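Local coordinates for tegumental protein 20.8 kDa (Clonorchis sinensis, PDB 5X2D) that probably binds calcium as a full-length tegumental-allergen-like protein, of which this chain is the dynein light chain-like domain, at residues 37-40 with 41-44; 47-51 with 52-56; 80-84 with 85-89. All blocks are in the same frame, centred on the assembly; numbering follows the deposited sequence.

Contact 1 (37-40 with 41-44)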
ATOM      1  N   GLU A  37       3.930  -4.776 -17.506  1.00115.20           N
ATOM      2  CA  GLU A  37       2.921  -5.639 -18.106  1.00129.96           C
ATOM      3  C   GLU A  37       3.019  -7.035 -17.511  1.00134.68           C
ATOM      4  O   GLU A  37       2.047  -7.797 -17.475  1.00138.25           O
ATOM      5  CB  GLU A  37       3.174  -5.734 -19.616  1.00137.28           C
ATOM      6  CG  GLU A  37       2.159  -6.528 -20.423  1.00142.40           C
ATOM      7  CD  GLU A  37       2.323  -6.337 -21.931  1.00154.49           C
ATOM      8  OE1 GLU A  37       2.901  -5.313 -22.362  1.00158.96           O
ATOM      9  OE2 GLU A  37       1.919  -7.251 -22.685  1.00158.84           O
ATOM     10  N   GLU A  38       4.207  -7.327 -16.997  1.00128.85           N
ATOM     11  CA  GLU A  38       4.489  -8.503 -16.191  1.00119.78           C
ATOM     12  C   GLU A  38       3.887  -8.439 -14.800  1.00112.45           C
ATOM     13  O   GLU A  38       3.215  -9.370 -14.353  1.00102.12           O
ATOM     14  CB  GLU A  38       6.003  -8.659 -16.073  1.00113.84           C
ATOM     15  CG  GLU A  38       6.642  -9.693 -16.982  1.00120.53           C
ATOM     16  CD  GLU A  38       8.078  -9.320 -17.348  1.00121.72           C
ATOM     17  OE1 GLU A  38       8.662  -8.452 -16.665  1.00122.47           O
ATOM     18  OE2 GLU A  38       8.628  -9.892 -18.311  1.00118.52           O
ATOM     19  N   LEU A  39       4.150  -7.316 -14.134  1.00110.53           N
ATOM     20  CA  LEU A  39       3.864  -7.150 -12.715  1.00100.09           C
ATOM     21  C   LEU A  39       2.415  -6.800 -12.498  1.00 99.90           C
ATOM     22  O   LEU A  39       1.783  -7.286 -11.560  1.00 90.09           O
ATOM     23  CB  LEU A  39       4.765  -6.060 -12.126  1.00 93.75           C
ATOM     24  CG  LEU A  39       6.255  -6.399 -12.150  1.00 85.11           C
ATOM     25  CD1 LEU A  39       7.046  -5.248 -11.610  1.00 83.09           C
ATOM     26  CD2 LEU A  39       6.525  -7.647 -11.349  1.00 77.23           C
ATOM     27  N   GLY A  40       1.907  -5.968 -13.403  1.00116.95           N
ATOM     28  CA  GLY A  40       0.521  -5.552 -13.419  1.00123.84           C
ATOM     29  C   GLY A  40      -0.378  -6.765 -13.396  1.00127.55           C
ATOM     30  O   GLY A  40      -1.323  -6.816 -12.611  1.00118.25           O
ATOM     31  N   ARG A  41      -0.095  -7.746 -14.254  1.00133.93           N
ATOM     32  CA  ARG A  41      -0.895  -8.966 -14.238  1.00133.64           C
ATOM     33  C   ARG A  41      -0.263 -10.067 -13.400  1.00124.45           C
ATOM     34  O   ARG A  41      -0.854 -11.122 -13.269  1.00131.13           O
ATOM     35  CB  ARG A  41      -1.149  -9.501 -15.653  1.00139.06           C
ATOM     36  CG  ARG A  41      -2.609  -9.400 -16.081  1.00141.55           C
ATOM     37  CD  ARG A  41      -2.955 -10.372 -17.204  1.00153.89           C
ATOM     38  NE  ARG A  41      -2.761 -11.772 -16.825  1.00157.39           N
ATOM     39  CZ  ARG A  41      -2.742 -12.775 -17.699  1.00162.15           C
ATOM     40  NH1 ARG A  41      -2.922 -12.522 -18.987  1.00169.68           N
ATOM     41  NH2 ARG A  41      -2.556 -14.026 -17.297  1.00158.28           N
ATOM     42  N   LEU A  42       0.890  -9.803 -12.784  1.00102.78           N
ATOM     43  CA  LEU A  42       1.437 -10.703 -11.758  1.00 89.85           C
ATOM     44  C   LEU A  42       0.668 -10.587 -10.458  1.00 86.59           C
ATOM     45  O   LEU A  42       0.323 -11.592  -9.813  1.00 80.95           O
ATOM     46  CB  LEU A  42       2.903 -10.414 -11.447  1.00 88.71           C
ATOM     47  CG  LEU A  42       3.392 -11.216 -10.227  1.00 74.00           C
ATOM     48  CD1 LEU A  42       3.503 -12.729 -10.476  1.00 77.54           C
ATOM     49  CD2 LEU A  42       4.650 -10.634  -9.639  1.00 73.33           C
ATOM     50  N   THR A  43       0.471  -9.341 -10.043  1.00 88.08           N
ATOM     51  CA  THR A  43      -0.295  -9.074  -8.853  1.00 85.74           C
ATOM     52  C   THR A  43      -1.617  -9.777  -9.056  1.00 84.79           C
ATOM     53  O   THR A  43      -2.056 -10.528  -8.198  1.00 86.25           O
ATOM     54  CB  THR A  43      -0.514  -7.570  -8.627  1.00 82.71           C
ATOM     55  OG1 THR A  43      -1.255  -7.027  -9.727  1.00 88.56           O
ATOM     56  CG2 THR A  43       0.810  -6.849  -8.506  1.00 72.48           C
ATOM     57  N   GLU A  44      -2.206  -9.581 -10.235  1.00 85.57           N
ATOM     58  CA  GLU A  44      -3.518 -10.137 -10.542  1.00 84.95           C
ATOM     59  C   GLU A  44      -3.577 -11.666 -10.460  1.00 91.45           C
ATOM     60  O   GLU A  44      -4.531 -12.177  -9.871  1.00 91.60           O
ATOM     61  CB  GLU A  44      -4.000  -9.657 -11.927  1.00 79.79           C
ATOM     62  CG  GLU A  44      -4.568  -8.233 -11.924  1.00 66.98           C
ATOM     63  CD  GLU A  44      -5.885  -8.114 -11.157  1.00 83.68           C
ATOM     64  OE1 GLU A  44      -6.502  -9.167 -10.879  1.00 92.96           O
ATOM     65  OE2 GLU A  44      -6.312  -6.978 -10.816  1.00 85.40           O
TER

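Contact 2 (47-51 with 52-56)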
ATOM      1  N   LYS A  47      -3.451 -12.214  -6.655  1.00 84.47           N
ATOM      2  CA  LYS A  47      -4.778 -11.950  -6.114  1.00 83.63           C
ATOM      3  C   LYS A  47      -5.686 -13.125  -6.424  1.00 94.58           C
ATOM      4  O   LYS A  47      -6.353 -13.673  -5.545  1.00 97.87           O
ATOM      5  CB  LYS A  47      -5.393 -10.670  -6.701  1.00 70.42           C
ATOM      6  CG  LYS A  47      -6.794 -10.353  -6.160  1.00 62.73           C
ATOM      7  CD  LYS A  47      -7.762  -9.900  -7.270  1.00 68.39           C
ATOM      8  CE  LYS A  47      -8.756  -8.836  -6.797  1.00 60.11           C
ATOM      9  NZ  LYS A  47      -9.475  -9.175  -5.546  1.00 63.61           N
ATOM     10  N   SER A  48      -5.703 -13.507  -7.693  1.00101.85           N
ATOM     11  CA  SER A  48      -6.593 -14.555  -8.147  1.00101.96           C
ATOM     12  C   SER A  48      -6.218 -15.891  -7.518  1.00 99.41           C
ATOM     13  O   SER A  48      -7.058 -16.789  -7.436  1.00104.45           O
ATOM     14  CB  SER A  48      -6.574 -14.653  -9.670  1.00105.18           C
ATOM     15  OG  SER A  48      -7.400 -15.713 -10.104  1.00110.53           O
ATOM     16  N   PHE A  49      -4.965 -16.022  -7.073  1.00 90.45           N
ATOM     17  CA  PHE A  49      -4.556 -17.199  -6.303  1.00 89.91           C
ATOM     18  C   PHE A  49      -5.158 -17.216  -4.909  1.00 92.53           C
ATOM     19  O   PHE A  49      -5.673 -18.238  -4.458  1.00 90.49           O
ATOM     20  CB  PHE A  49      -3.039 -17.274  -6.148  1.00 85.36           C
ATOM     21  CG  PHE A  49      -2.593 -18.310  -5.146  1.00 85.31           C
ATOM     22  CD1 PHE A  49      -2.523 -19.654  -5.503  1.00 92.22           C
ATOM     23  CD2 PHE A  49      -2.262 -17.949  -3.845  1.00 80.24           C
ATOM     24  CE1 PHE A  49      -2.114 -20.620  -4.585  1.00 96.03           C
ATOM     25  CE2 PHE A  49      -1.853 -18.912  -2.913  1.00 84.09           C
ATOM     26  CZ  PHE A  49      -1.781 -20.247  -3.285  1.00 91.02           C
ATOM     27  N   ALA A  50      -5.063 -16.076  -4.230  1.00 95.29           N
ATOM     28  CA  ALA A  50      -5.493 -15.970  -2.844  1.00 96.36           C
ATOM     29  C   ALA A  50      -6.986 -16.160  -2.754  1.00 98.39           C
ATOM     30  O   ALA A  50      -7.448 -16.942  -1.920  1.00 94.60           O
ATOM     31  CB  ALA A  50      -5.099 -14.627  -2.249  1.00 89.97           C
ATOM     32  N   ASP A  51      -7.732 -15.490  -3.640  1.00 95.76           N
ATOM     33  CA  ASP A  51      -9.196 -15.558  -3.606  1.00 92.03           C
ATOM     34  C   ASP A  51      -9.700 -16.991  -3.758  1.00 87.70           C
ATOM     35  O   ASP A  51     -10.682 -17.375  -3.122  1.00 87.06           O
ATOM     36  CB  ASP A  51      -9.842 -14.692  -4.700  1.00 94.76           C
ATOM     37  CG  ASP A  51      -9.403 -13.234  -4.655  1.00 97.32           C
ATOM     38  OD1 ASP A  51      -8.740 -12.821  -3.677  1.00 93.73           O
ATOM     39  OD2 ASP A  51      -9.764 -12.493  -5.606  1.00 97.45           O
ATOM     40  N   LYS A  52      -9.020 -17.789  -4.573  1.00 90.24           N
ATOM     41  CA  LYS A  52      -9.414 -19.182  -4.721  1.00 93.53           C
ATOM     42  C   LYS A  52      -9.027 -19.963  -3.482  1.00102.94           C
ATOM     43  O   LYS A  52      -9.817 -20.757  -2.979  1.00109.32           O
ATOM     44  CB  LYS A  52      -8.797 -19.820  -5.977  1.00 90.57           C
ATOM     45  CG  LYS A  52      -8.841 -21.351  -5.970  1.00 93.04           C
ATOM     46  CD  LYS A  52      -8.282 -21.957  -7.253  1.00108.01           C
ATOM     47  CE  LYS A  52      -8.879 -23.346  -7.512  1.00118.45           C
ATOM     48  NZ  LYS A  52     -10.098 -23.349  -8.384  1.00122.96           N
ATOM     49  N   THR A  53      -7.808 -19.749  -2.993  1.00110.93           N
ATOM     50  CA  THR A  53      -7.302 -20.551  -1.886  1.00113.88           C
ATOM     51  C   THR A  53      -7.854 -20.115  -0.520  1.00114.47           C
ATOM     52  O   THR A  53      -8.342 -20.951   0.238  1.00120.65           O
ATOM     53  CB  THR A  53      -5.754 -20.527  -1.847  1.00116.24           C
ATOM     54  OG1 THR A  53      -5.291 -19.181  -1.996  1.00123.08           O
ATOM     55  CG2 THR A  53      -5.175 -21.371  -2.980  1.00108.49           C
ATOM     56  N   PHE A  54      -7.765 -18.826  -0.194  1.00102.69           N
ATOM     57  CA  PHE A  54      -8.164 -18.358   1.140  1.00 90.86           C
ATOM     58  C   PHE A  54      -9.580 -17.771   1.260  1.00 98.38           C
ATOM     59  O   PHE A  54     -10.066 -17.547   2.368  1.00109.59           O
ATOM     60  CB  PHE A  54      -7.143 -17.333   1.649  1.00 80.52           C
ATOM     61  CG  PHE A  54      -5.715 -17.804   1.533  1.00 80.57           C
ATOM     62  CD1 PHE A  54      -5.300 -18.956   2.175  1.00 74.27           C
ATOM     63  CD2 PHE A  54      -4.788 -17.090   0.788  1.00 83.66           C
ATOM     64  CE1 PHE A  54      -4.009 -19.391   2.071  1.00 82.65           C
ATOM     65  CE2 PHE A  54      -3.475 -17.524   0.690  1.00 84.09           C
ATOM     66  CZ  PHE A  54      -3.088 -18.673   1.328  1.00 84.67           C
ATOM     67  N   GLY A  55     -10.242 -17.515   0.138  1.00 99.07           N
ATOM     68  CA  GLY A  55     -11.579 -16.949   0.187  1.00 90.36           C
ATOM     69  C   GLY A  55     -11.590 -15.427   0.177  1.00 83.54           C
ATOM     70  O   GLY A  55     -10.586 -14.787   0.501  1.00 76.90           O
ATOM     71  N   GLY A  56     -12.714 -14.850  -0.242  1.00 81.15           N
ATOM     72  CA  GLY A  56     -12.906 -13.409  -0.210  1.00 76.97           C
ATOM     73  C   GLY A  56     -12.166 -12.675  -1.307  1.00 87.11           C
ATOM     74  O   GLY A  56     -11.529 -13.310  -2.151  1.00 83.50           O
TER

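Contact 3 (80-84 with 85-89)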
ATOM      1  N   GLN A  80       2.940  -9.523   4.905  1.00 72.66           N
ATOM      2  CA  GLN A  80       3.834  -8.610   4.192  1.00 77.05           C
ATOM      3  C   GLN A  80       5.258  -9.134   4.232  1.00 77.62           C
ATOM      4  O   GLN A  80       5.822  -9.241   5.299  1.00 79.21           O
ATOM      5  CB  GLN A  80       3.765  -7.197   4.790  1.00 74.51           C
ATOM      6  CG  GLN A  80       2.381  -6.555   4.711  1.00 63.05           C
ATOM      7  CD  GLN A  80       2.371  -5.109   5.158  1.00 64.29           C
ATOM      8  OE1 GLN A  80       3.411  -4.514   5.385  1.00 85.88           O
ATOM      9  NE2 GLN A  80       1.186  -4.561   5.354  1.00 77.23           N
ATOM     10  N   PHE A  81       5.845  -9.440   3.075  1.00 76.71           N
ATOM     11  CA  PHE A  81       7.167 -10.060   3.039  1.00 66.85           C
ATOM     12  C   PHE A  81       8.012  -9.610   1.856  1.00 75.86           C
ATOM     13  O   PHE A  81       7.479  -9.320   0.777  1.00 69.20           O
ATOM     14  CB  PHE A  81       7.036 -11.580   2.995  1.00 65.83           C
ATOM     15  CG  PHE A  81       6.446 -12.103   1.717  1.00 70.59           C
ATOM     16  CD1 PHE A  81       5.058 -12.210   1.562  1.00 72.65           C
ATOM     17  CD2 PHE A  81       7.265 -12.484   0.661  1.00 67.18           C
ATOM     18  CE1 PHE A  81       4.507 -12.683   0.372  1.00 75.58           C
ATOM     19  CE2 PHE A  81       6.715 -12.962  -0.538  1.00 73.30           C
ATOM     20  CZ  PHE A  81       5.340 -13.063  -0.680  1.00 75.68           C
ATOM     21  N   GLU A  82       9.334  -9.619   2.052  1.00 92.77           N
ATOM     22  CA  GLU A  82      10.317  -9.246   1.021  1.00 92.60           C
ATOM     23  C   GLU A  82      10.906 -10.502   0.398  1.00 88.11           C
ATOM     24  O   GLU A  82      11.378 -11.385   1.102  1.00100.25           O
ATOM     25  CB  GLU A  82      11.462  -8.400   1.597  1.00 96.61           C
ATOM     26  CG  GLU A  82      11.043  -7.129   2.318  1.00108.67           C
ATOM     27  CD  GLU A  82      12.231  -6.347   2.865  1.00126.74           C
ATOM     28  OE1 GLU A  82      13.387  -6.666   2.496  1.00132.89           O
ATOM     29  OE2 GLU A  82      12.005  -5.416   3.673  1.00131.29           O
ATOM     30  N   LEU A  83      10.833 -10.597  -0.917  1.00 76.56           N
ATOM     31  CA  LEU A  83      11.466 -11.692  -1.638  1.00 84.74           C
ATOM     32  C   LEU A  83      12.396 -11.102  -2.711  1.00 95.56           C
ATOM     33  O   LEU A  83      11.938 -10.465  -3.687  1.00 82.97           O
ATOM     34  CB  LEU A  83      10.415 -12.617  -2.253  1.00 82.67           C
ATOM     35  CG  LEU A  83      10.871 -13.800  -3.108  1.00 86.27           C
ATOM     36  CD1 LEU A  83      11.305 -14.948  -2.218  1.00 89.78           C
ATOM     37  CD2 LEU A  83       9.722 -14.231  -4.009  1.00 84.82           C
ATOM     38  N   TYR A  84      13.697 -11.305  -2.491  1.00100.54           N
ATOM     39  CA  TYR A  84      14.744 -10.764  -3.344  1.00 87.91           C
ATOM     40  C   TYR A  84      14.649  -9.236  -3.465  1.00 93.19           C
ATOM     41  O   TYR A  84      14.692  -8.670  -4.577  1.00100.89           O
ATOM     42  CB  TYR A  84      14.675 -11.427  -4.716  1.00 91.13           C
ATOM     43  CG  TYR A  84      14.818 -12.936  -4.696  1.00 95.25           C
ATOM     44  CD1 TYR A  84      15.694 -13.562  -3.825  1.00 94.02           C
ATOM     45  CD2 TYR A  84      14.054 -13.738  -5.540  1.00 99.94           C
ATOM     46  CE1 TYR A  84      15.827 -14.949  -3.805  1.00 93.77           C
ATOM     47  CE2 TYR A  84      14.177 -15.125  -5.525  1.00 98.58           C
ATOM     48  CZ  TYR A  84      15.062 -15.721  -4.657  1.00 93.03           C
ATOM     49  OH  TYR A  84      15.180 -17.092  -4.637  1.00 87.30           O
ATOM     50  N   ASN A  85      14.516  -8.576  -2.316  1.00 95.87           N
ATOM     51  CA  ASN A  85      14.376  -7.116  -2.246  1.00114.44           C
ATOM     52  C   ASN A  85      13.245  -6.537  -3.118  1.00118.25           C
ATOM     53  O   ASN A  85      13.396  -5.473  -3.731  1.00113.11           O
ATOM     54  CB  ASN A  85      15.703  -6.440  -2.608  1.00126.22           C
ATOM     55  CG  ASN A  85      16.007  -5.240  -1.723  1.00134.18           C
ATOM     56  OD1 ASN A  85      15.347  -5.025  -0.705  1.00137.83           O
ATOM     57  ND2 ASN A  85      17.029  -4.473  -2.090  1.00137.16           N
ATOM     58  N   ARG A  86      12.120  -7.252  -3.165  1.00109.75           N
ATOM     59  CA  ARG A  86      10.871  -6.722  -3.705  1.00101.34           C
ATOM     60  C   ARG A  86       9.754  -7.118  -2.752  1.00108.70           C
ATOM     61  O   ARG A  86       9.524  -8.306  -2.523  1.00110.76           O
ATOM     62  CB  ARG A  86      10.608  -7.252  -5.113  1.00 94.08           C
ATOM     63  CG  ARG A  86      10.138  -6.179  -6.070  1.00 94.93           C
ATOM     64  CD  ARG A  86      10.370  -6.547  -7.534  1.00 93.36           C
ATOM     65  NE  ARG A  86       9.662  -7.761  -7.944  1.00100.12           N
ATOM     66  CZ  ARG A  86       9.648  -8.234  -9.191  1.00104.81           C
ATOM     67  NH1 ARG A  86      10.285  -7.586 -10.161  1.00 99.87           N
ATOM     68  NH2 ARG A  86       8.985  -9.350  -9.476  1.00108.28           N
ATOM     69  N   ALA A  87       9.075  -6.131  -2.175  1.00106.73           N
ATOM     70  CA  ALA A  87       8.077  -6.407  -1.140  1.00 94.07           C
ATOM     71  C   ALA A  87       6.733  -6.780  -1.725  1.00 83.94           C
ATOM     72  O   ALA A  87       6.319  -6.246  -2.758  1.00 77.26           O
ATOM     73  CB  ALA A  87       7.915  -5.208  -0.206  1.00 89.45           C
ATOM     74  N   TYR A  88       6.046  -7.675  -1.021  1.00 79.42           N
ATOM     75  CA  TYR A  88       4.723  -8.134  -1.399  1.00 71.21           C
ATOM     76  C   TYR A  88       3.757  -7.918  -0.247  1.00 79.19           C
ATOM     77  O   TYR A  88       3.982  -8.405   0.863  1.00 95.08           O
ATOM     78  CB  TYR A  88       4.765  -9.611  -1.811  1.00 82.43           C
ATOM     79  CG  TYR A  88       5.617  -9.848  -3.038  1.00 91.18           C
ATOM     80  CD1 TYR A  88       6.989 -10.045  -2.928  1.00100.12           C
ATOM     81  CD2 TYR A  88       5.057  -9.826  -4.317  1.00 91.81           C
ATOM     82  CE1 TYR A  88       7.772 -10.242  -4.046  1.00103.48           C
ATOM     83  CE2 TYR A  88       5.837 -10.019  -5.444  1.00101.47           C
ATOM     84  CZ  TYR A  88       7.196 -10.227  -5.303  1.00110.69           C
ATOM     85  OH  TYR A  88       7.988 -10.416  -6.421  1.00123.73           O
ATOM     86  N   LEU A  89       2.691  -7.172  -0.496  1.00 76.94           N
ATOM     87  CA  LEU A  89       1.692  -6.924   0.534  1.00 77.56           C
ATOM     88  C   LEU A  89       0.371  -7.628   0.197  1.00 78.83           C
ATOM     89  O   LEU A  89      -0.187  -7.441  -0.900  1.00 75.89           O
ATOM     90  CB  LEU A  89       1.457  -5.414   0.717  1.00 76.67           C
ATOM     91  CG  LEU A  89       2.556  -4.625   1.433  1.00 78.68           C
ATOM     92  CD1 LEU A  89       3.591  -4.210   0.433  1.00 77.10           C
ATOM     93  CD2 LEU A  89       2.029  -3.417   2.182  1.00 74.06           C
TER

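Contact 1 (37-40 with 41-44)
Leu39 and Leu42 meet one helical turn apart through a single branch each, CD2 of Leu39 lying 3.9 Å from CD2 of Leu42, while the two side chains pass at a slant. They leave the helix by different routes: CG of Leu39 stands anti to its own carbonyl carbon (chi1 -64°), whereas CG of Leu42 is anti to the backbone nitrogen (chi1 171°), and this difference brings the two CD2 methyls into contact. Next to them, Thr43 turns its hydroxyl back on the preceding turn. Its OG1 donates to Gly40 O at 2.9 Å, approaching from above the carbonyl plane, and its amide N makes a nearly straight bond of 2.9 Å to Leu39 O. Leu39 packs on Arg86 of its own chain and on Trp68 of the second subunit; Thr43 and Glu44 pack on Thr70 of that subunit, where Glu44 OE2 is also hydrogen-bonded to the backbone N of Gln71. Near the helix start, Glu38 OE1 accepts from the backbone N of both Gln34 and Thr35. The pattern is that of an amphipathic helix near its N-terminus, set against the partner subunit of a dynein light chain-like dimer.

Contact 2 (47-51 with 52-56)
The backbone from Phe49 to Phe54 is the last turn and a half of a helix, held by Thr53 N to Phe49 O and Phe54 N to Ala50 O, until Gly55 leaves it with a positive phi of 90°, a conformation that suits glycine; the last bond, Gly55 N to Asp51 O at 3.3 Å, is weak. Thr53 lies against Phe49 twice over. Its CG2 methyl sits over one face of the phenyl ring in a CH-pi contact, 3.9 Å from the ring centroid, and its OG1 donates to Phe49 O at 2.7 Å. That carbonyl thus accepts both from OG1, which stands above its plane, and from the Thr53 amide. Phe54 reaches back over the preceding turn, with CD2 3.9 Å from Ala50 CB and CE2 4.2 Å from Phe49 CE2, the two ring planes standing almost perpendicular. Both rings reach helix 16-29, Phe49 at Glu25 and Phe54 at Asp18 and Ile22. Lys47 NZ forms a long salt bridge of 3.3 Å to Asp51 OD2, its hydrogen bond weak, and also bonds Trp58 O. Gly55 O receives Trp58 NE1 and Gln92 NE2. The whole is a glycine-terminated helix C-terminus, where helix 36-54 gives way to strand 58-63.

Contact 3 (80-84 with 85-89)
Phe81 and Tyr88 face each other as an antiparallel hydrogen-bonded pair. Phe81 N donates to Tyr88 O at 3.1 Å and Tyr88 N returns a bond of 2.8 Å to Phe81 O. Their rings lie on one face of the sheet with planes only 21° apart but slid so far that they hardly overlap; instead, CB of Tyr88 rests over the Phe81 ring, 3.9 Å from its centroid. Phe81 owes this to a chi1 of 68°, which sets CG between the backbone nitrogen and the carbonyl carbon and swings the ring across its neighbour. Leu83 CB extends the same apolar row, 4.0 Å from Tyr88 CE1. On the other face Gln80 crosses Leu89, its CD 3.4 Å from Leu89 CD2, while its OE1 is bonded to Tyr67 OH. Tyr88 OH lies at the edge of the Arg86 guanidinium, in its plane, taking weak bonds from NE and NH2, and Arg86 NH1 in turn donates to Ala33 O. Helix 16-29 covers the aromatic face, with Ile22 and Thr26 against Phe81 and Thr26 and Ile27 against Leu83. Leu83 and Arg86 bond each other in both directions around Tyr84 and Asn85, whose phi and psi are all positive. This is a beta hairpin with a two-residue loop, Tyr84-Asn85, of I'-like, left-handed backbone angles, joining the two central strands of the domain's antiparallel sheet.

In the fold
Contacts 1 and 2 occupy opposite ends of helix 36-54, the first near its start and partly buried, the second at its exit and largely on the surface; their centres are 16 Å apart. Contact 3 is the buried one, in the sheet near the centre of the chain. Contact 1 touches it directly, Leu39 CD2 lying 3.5 Å from Arg86 NH2, whereas contact 2 stays about 8 Å away at the nearest atoms. The chemistry follows place: 37-44 faces the second subunit with Leu39, Thr43 and a carboxylate, 80-89 relies on strand pairing with aromatic packing, and 47-56 combines a salt bridge with rings leaning on helix 16-29.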